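Local coordinates for plasmin and fibronectin-binding protein A (Streptococcus pneumoniae, PDB 4MR0) that acts as a fibronectin-dependent surface adhesin and invasin, binding human fibronectin, plasmin, plasminogen and serum albumin, at residues 182-185 with 190-193; 261-266 with 339-344. One frame throughout, in Å; residues are numbered along the deposited sequence.

Interaction 1: 182-185 with 190-193; sequences NGIN and PSIV
The carboxamide of Asn-182 has CG2 of Val-193 over one face, 4.0 Å from its CG, while Ser-191 OG lies at its nitrogen edge. Asn-182 ND2 donates to Ser-191 OG over 2.9 Å, with an N-H...O angle of 164° and the hydroxyl close to the amide plane. Above the face turned away from Val-193, the backbone N of Ile-184 donates to Asn-182 OD1 at 3.0 Å. This bond closes an Asx turn, although the donor stands 46° out of the carbonyl plane and so does not meet a lone pair. With CG anti to the Asn-182 nitrogen (chi1 178°), the amide extends toward 190-193. The other amide hydrogen is used too, since ND2 also donates to the carbonyl of Met-223. Asparagine suits this place because one flat group both accepts from its own turn and donates beyond it.

Ser-191 continues the chain of bonds: its OG donates to Ile-184 O at 2.8 Å, in the carbonyl plane and on a lone pair. A small hydroxyl thus relays between a side-chain donor and a buried backbone acceptor. Ile-184 supplies the greasy part of the contact. Its CG2 lies 3.6 Å from Pro-190 O, and its other branch carries CD1 to 3.5 Å from Ile-192 O, a buried carbonyl without a hydrogen-bonding partner in the model. The branched chain therefore lies along the backbone of 190-193, touching the carbonyl oxygens of Pro-190 and Ile-192 and Val-193 CA.

The contact draws together a short connection between two strands of the right-handed parallel beta-helix. Asn-182 ends strand 178-182, beside strand 220-222; Ser-191 and Val-193 bond through their backbones to Gly-244 of strand 243-252, and the chain turns a corner at Val-193.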
loop_
_atom_site.group_PDB
_atom_site.type_symbol
_atom_site.label_atom_id
_atom_site.label_comp_id
_atom_site.label_asym_id
_atom_site.label_seq_id
_atom_site.Cartn_x
_atom_site.Cartn_y
_atom_site.Cartn_z
ATOM N N ASN A 182 -21.815 -3.353 2.794
ATOM C CA ASN A 182 -21.367 -3.832 4.094
ATOM C C ASN A 182 -22.292 -3.429 5.239
ATOM O O ASN A 182 -22.357 -2.255 5.622
ATOM C CB ASN A 182 -19.955 -3.337 4.388
ATOM C CG ASN A 182 -19.470 -3.779 5.750
ATOM O OD1 ASN A 182 -19.954 -4.777 6.289
ATOM N ND2 ASN A 182 -18.502 -3.052 6.307
ATOM N N GLY A 183 -23.000 -4.413 5.787
ATOM C CA GLY A 183 -23.908 -4.160 6.892
ATOM C C GLY A 183 -23.443 -4.838 8.170
ATOM O O GLY A 183 -24.222 -5.021 9.106
ATOM N N ILE A 184 -22.167 -5.216 8.208
ATOM C CA ILE A 184 -21.598 -5.884 9.373
ATOM C C ILE A 184 -21.321 -4.843 10.458
ATOM O O ILE A 184 -20.343 -4.094 10.387
ATOM C CB ILE A 184 -20.294 -6.612 8.988
ATOM C CG1 ILE A 184 -20.538 -7.466 7.740
ATOM C CG2 ILE A 184 -19.834 -7.512 10.126
ATOM C CD1 ILE A 184 -19.268 -7.989 7.085
ATOM N N ASN A 185 -22.198 -4.800 11.458
ATOM C CA ASN A 185 -22.087 -3.843 12.553
ATOM C C ASN A 185 -22.138 -4.601 13.875
ATOM O O ASN A 185 -23.153 -4.596 14.577
ATOM C CB ASN A 185 -23.240 -2.832 12.443
ATOM C CG ASN A 185 -23.240 -1.809 13.560
ATOM O OD1 ASN A 185 -22.223 -1.167 13.836
ATOM N ND2 ASN A 185 -24.391 -1.644 14.206
ATOM N N PRO A 190 -14.699 -7.811 13.613
ATOM C CA PRO A 190 -14.289 -7.159 12.367
ATOM C C PRO A 190 -15.474 -6.846 11.456
ATOM O O PRO A 190 -16.526 -7.478 11.547
ATOM C CB PRO A 190 -13.319 -8.166 11.747
ATOM C CG PRO A 190 -13.786 -9.487 12.295
ATOM C CD PRO A 190 -14.109 -9.155 13.734
ATOM N N SER A 191 -15.301 -5.849 10.596
ATOM C CA SER A 191 -16.340 -5.458 9.652
ATOM C C SER A 191 -15.697 -5.528 8.272
ATOM O O SER A 191 -15.498 -4.516 7.603
ATOM C CB SER A 191 -16.831 -4.038 9.952
ATOM O OG SER A 191 -17.909 -3.671 9.102
ATOM N N ILE A 192 -15.347 -6.748 7.876
ATOM C CA ILE A 192 -14.716 -7.028 6.591
ATOM C C ILE A 192 -15.670 -7.973 5.874
ATOM O O ILE A 192 -16.041 -9.012 6.415
ATOM C CB ILE A 192 -13.345 -7.696 6.811
ATOM C CG1 ILE A 192 -12.455 -6.751 7.634
ATOM C CG2 ILE A 192 -12.702 -8.055 5.468
ATOM C CD1 ILE A 192 -11.109 -7.351 8.063
ATOM N N VAL A 193 -16.064 -7.602 4.660
ATOM C CA VAL A 193 -17.030 -8.371 3.873
ATOM C C VAL A 193 -16.681 -9.800 3.462
ATOM O O VAL A 193 -17.495 -10.710 3.637
ATOM C CB VAL A 193 -17.429 -7.582 2.601
ATOM C CG1 VAL A 193 -18.549 -8.304 1.870
ATOM C CG2 VAL A 193 -17.875 -6.182 2.986
#

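Interaction 2: 261-266 with 339-344; sequences FKDSYQ and SDKSGE
A strand and a loop of the beta-helix meet where Asp-263, on strand 260-265 in the first PbH1 repeat, reaches the serines of an ST turn and ST motif in the second. A single carboxylate oxygen does most of the work. Asp-263 OD1 accepts from Ser-339 OG at a very short 2.5 Å and from Ser-342 OG at 2.6 Å, the latter on its anti lone pair, pointing away from OD2. The aspartate is turned with CG beside its own nitrogen and anti to the carbonyl carbon (chi1 -49°), which brings the carboxylate nearer to 339-344 than its CB direction alone would suggest.

The hydroxyl of Ser-339 both donates and accepts. While it donates to Asp-263, the same oxygen accepts from the backbone N of Lys-341 and of Ser-342, each 3.0 Å from Ser-339 OG. Serine fits because its short arm can fold back over its own turn and still present a proton outward. The turn is closed further by Ser-339 N bonding to Ser-342 O.

Lys-341 runs at about a right angle across the aspartate. Its extended chain passes OD2 of Asp-263 with CD at 3.6 Å, and the ammonium continues to 4.7 Å between NZ and that same OD2, too far for direct contact. A water links them instead, lying 2.6 Å from Asp-263 OD2 and accepting from Lys-341 NZ.

Hydroxyl donors at one oxygen, water at the other and a positive charge nearby would all tend to stabilise the carboxylate as an anion. That negative charge probably also strengthens the donation by both serines, and Ser-339 accepts two backbone N-H groups of its own turn and has its proton committed to the aspartate on strand 260-265.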
loop_
_atom_site.group_PDB
_atom_site.type_symbol
_atom_site.label_atom_id
_atom_site.label_comp_id
_atom_site.label_asym_id
_atom_site.label_seq_id
_atom_site.Cartn_x
_atom_site.Cartn_y
_atom_site.Cartn_z
ATOM N N PHE A 261 -13.905 -0.051 -4.802
ATOM C CA PHE A 261 -13.989 -0.132 -3.343
ATOM C C PHE A 261 -14.277 1.247 -2.774
ATOM O O PHE A 261 -13.516 2.186 -3.005
ATOM C CB PHE A 261 -12.672 -0.633 -2.755
ATOM C CG PHE A 261 -12.262 -1.982 -3.251
ATOM C CD1 PHE A 261 -11.620 -2.123 -4.480
ATOM C CD2 PHE A 261 -12.482 -3.113 -2.468
ATOM C CE1 PHE A 261 -11.203 -3.372 -4.922
ATOM C CE2 PHE A 261 -12.074 -4.368 -2.898
ATOM C CZ PHE A 261 -11.424 -4.498 -4.131
ATOM N N LYS A 262 -15.354 1.367 -2.006
ATOM C CA LYS A 262 -15.724 2.662 -1.452
ATOM C C LYS A 262 -15.815 2.792 0.058
ATOM O O LYS A 262 -16.297 1.897 0.758
ATOM C CB LYS A 262 -17.082 3.102 -2.004
ATOM C CG LYS A 262 -17.182 3.250 -3.505
ATOM C CD LYS A 262 -18.575 3.758 -3.867
ATOM C CE LYS A 262 -18.747 3.926 -5.370
ATOM N NZ LYS A 262 -20.092 4.488 -5.690
ATOM N N ASP A 263 -15.366 3.945 0.533
ATOM C CA ASP A 263 -15.460 4.340 1.930
ATOM C C ASP A 263 -15.110 3.369 3.044
ATOM O O ASP A 263 -15.977 2.915 3.794
ATOM C CB ASP A 263 -16.872 4.884 2.165
ATOM C CG ASP A 263 -17.273 5.898 1.113
ATOM O OD1 ASP A 263 -16.506 6.864 0.914
ATOM O OD2 ASP A 263 -18.339 5.729 0.479
ATOM N N SER A 264 -13.825 3.078 3.167
ATOM C CA SER A 264 -13.342 2.206 4.218
ATOM C C SER A 264 -13.386 3.027 5.508
ATOM O O SER A 264 -13.036 4.205 5.501
ATOM C CB SER A 264 -11.899 1.800 3.910
ATOM O OG SER A 264 -11.297 1.183 5.030
ATOM N N TYR A 265 -13.835 2.429 6.607
ATOM C CA TYR A 265 -13.850 3.152 7.880
ATOM C C TYR A 265 -12.498 2.885 8.526
ATOM O O TYR A 265 -12.288 1.817 9.112
ATOM C CB TYR A 265 -14.966 2.645 8.799
ATOM C CG TYR A 265 -14.983 3.324 10.159
ATOM C CD1 TYR A 265 -15.115 4.712 10.263
ATOM C CD2 TYR A 265 -14.874 2.583 11.338
ATOM C CE1 TYR A 265 -15.141 5.346 11.504
ATOM C CE2 TYR A 265 -14.901 3.207 12.587
ATOM C CZ TYR A 265 -15.034 4.589 12.659
ATOM O OH TYR A 265 -15.058 5.221 13.881
ATOM N N GLN A 266 -11.594 3.859 8.409
ATOM C CA GLN A 266 -10.237 3.768 8.942
ATOM C C GLN A 266 -9.709 2.337 8.925
ATOM O O GLN A 266 -9.254 1.819 9.943
ATOM C CB GLN A 266 -10.176 4.339 10.367
ATOM C CG GLN A 266 -11.073 3.657 11.394
ATOM C CD GLN A 266 -10.998 4.326 12.756
ATOM O OE1 GLN A 266 -11.617 3.881 13.721
ATOM N NE2 GLN A 266 -10.233 5.404 12.837
ATOM N N SER A 339 -13.616 9.575 -2.350
ATOM C CA SER A 339 -14.965 9.352 -2.853
ATOM C C SER A 339 -15.745 10.616 -2.526
ATOM O O SER A 339 -15.188 11.564 -1.972
ATOM C CB SER A 339 -15.628 8.176 -2.140
ATOM O OG SER A 339 -15.975 8.541 -0.810
ATOM N N ASP A 340 -17.030 10.627 -2.860
ATOM C CA ASP A 340 -17.867 11.779 -2.557
ATOM C C ASP A 340 -18.288 11.769 -1.091
ATOM O O ASP A 340 -18.914 12.719 -0.626
ATOM C CB ASP A 340 -19.132 11.786 -3.420
ATOM C CG ASP A 340 -18.833 11.944 -4.894
ATOM O OD1 ASP A 340 -17.920 12.726 -5.238
ATOM O OD2 ASP A 340 -19.524 11.294 -5.710
ATOM N N LYS A 341 -17.951 10.704 -0.367
ATOM C CA LYS A 341 -18.332 10.598 1.045
ATOM C C LYS A 341 -17.181 10.649 2.047
ATOM O O LYS A 341 -17.387 10.994 3.213
ATOM C CB LYS A 341 -19.119 9.307 1.290
ATOM C CG LYS A 341 -20.428 9.182 0.530
ATOM C CD LYS A 341 -21.136 7.902 0.954
ATOM C CE LYS A 341 -22.380 7.628 0.134
ATOM N NZ LYS A 341 -23.027 6.356 0.579
ATOM N N SER A 342 -15.981 10.284 1.610
ATOM C CA SER A 342 -14.821 10.301 2.499
ATOM C C SER A 342 -13.561 10.746 1.756
ATOM O O SER A 342 -13.460 10.604 0.538
ATOM C CB SER A 342 -14.613 8.920 3.131
ATOM O OG SER A 342 -14.448 7.915 2.148
ATOM N N GLY A 343 -12.603 11.276 2.508
ATOM C CA GLY A 343 -11.371 11.783 1.926
ATOM C C GLY A 343 -10.391 10.800 1.310
ATOM O O GLY A 343 -10.649 9.602 1.198
ATOM N N GLU A 344 -9.240 11.333 0.916
ATOM C CA GLU A 344 -8.194 10.543 0.285
ATOM C C GLU A 344 -7.625 9.472 1.216
ATOM O O GLU A 344 -7.577 9.652 2.431
ATOM C CB GLU A 344 -7.063 11.462 -0.197
ATOM C CG GLU A 344 -7.497 12.563 -1.162
ATOM C CD GLU A 344 -8.033 13.814 -0.461
ATOM O OE1 GLU A 344 -8.129 13.824 0.786
ATOM O OE2 GLU A 344 -8.354 14.794 -1.168
HETATM O O HOH W 1 -20.466 4.544 1.386
#

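Overall arrangement
Both contacts lie on the same side of the chain's centre, in the N-terminal part of the beta-helix, with centres about 15 Å apart and nearest atoms about 7 Å, so they do not touch. Interaction 1 is local, joining segments within one connection between strands, whereas interaction 2 bridges residues more than seventy positions apart. Strand 243-252 lies between them in a structural sense: Ser-243 touches Asn-182 and Ser-191 and also bonds to Ser-264 and Tyr-265. A bound manganese ion lies about 4 Å from the side chain of Ser-342, and another about 7 Å from that of Pro-190, too far for that side chain to be a ligand.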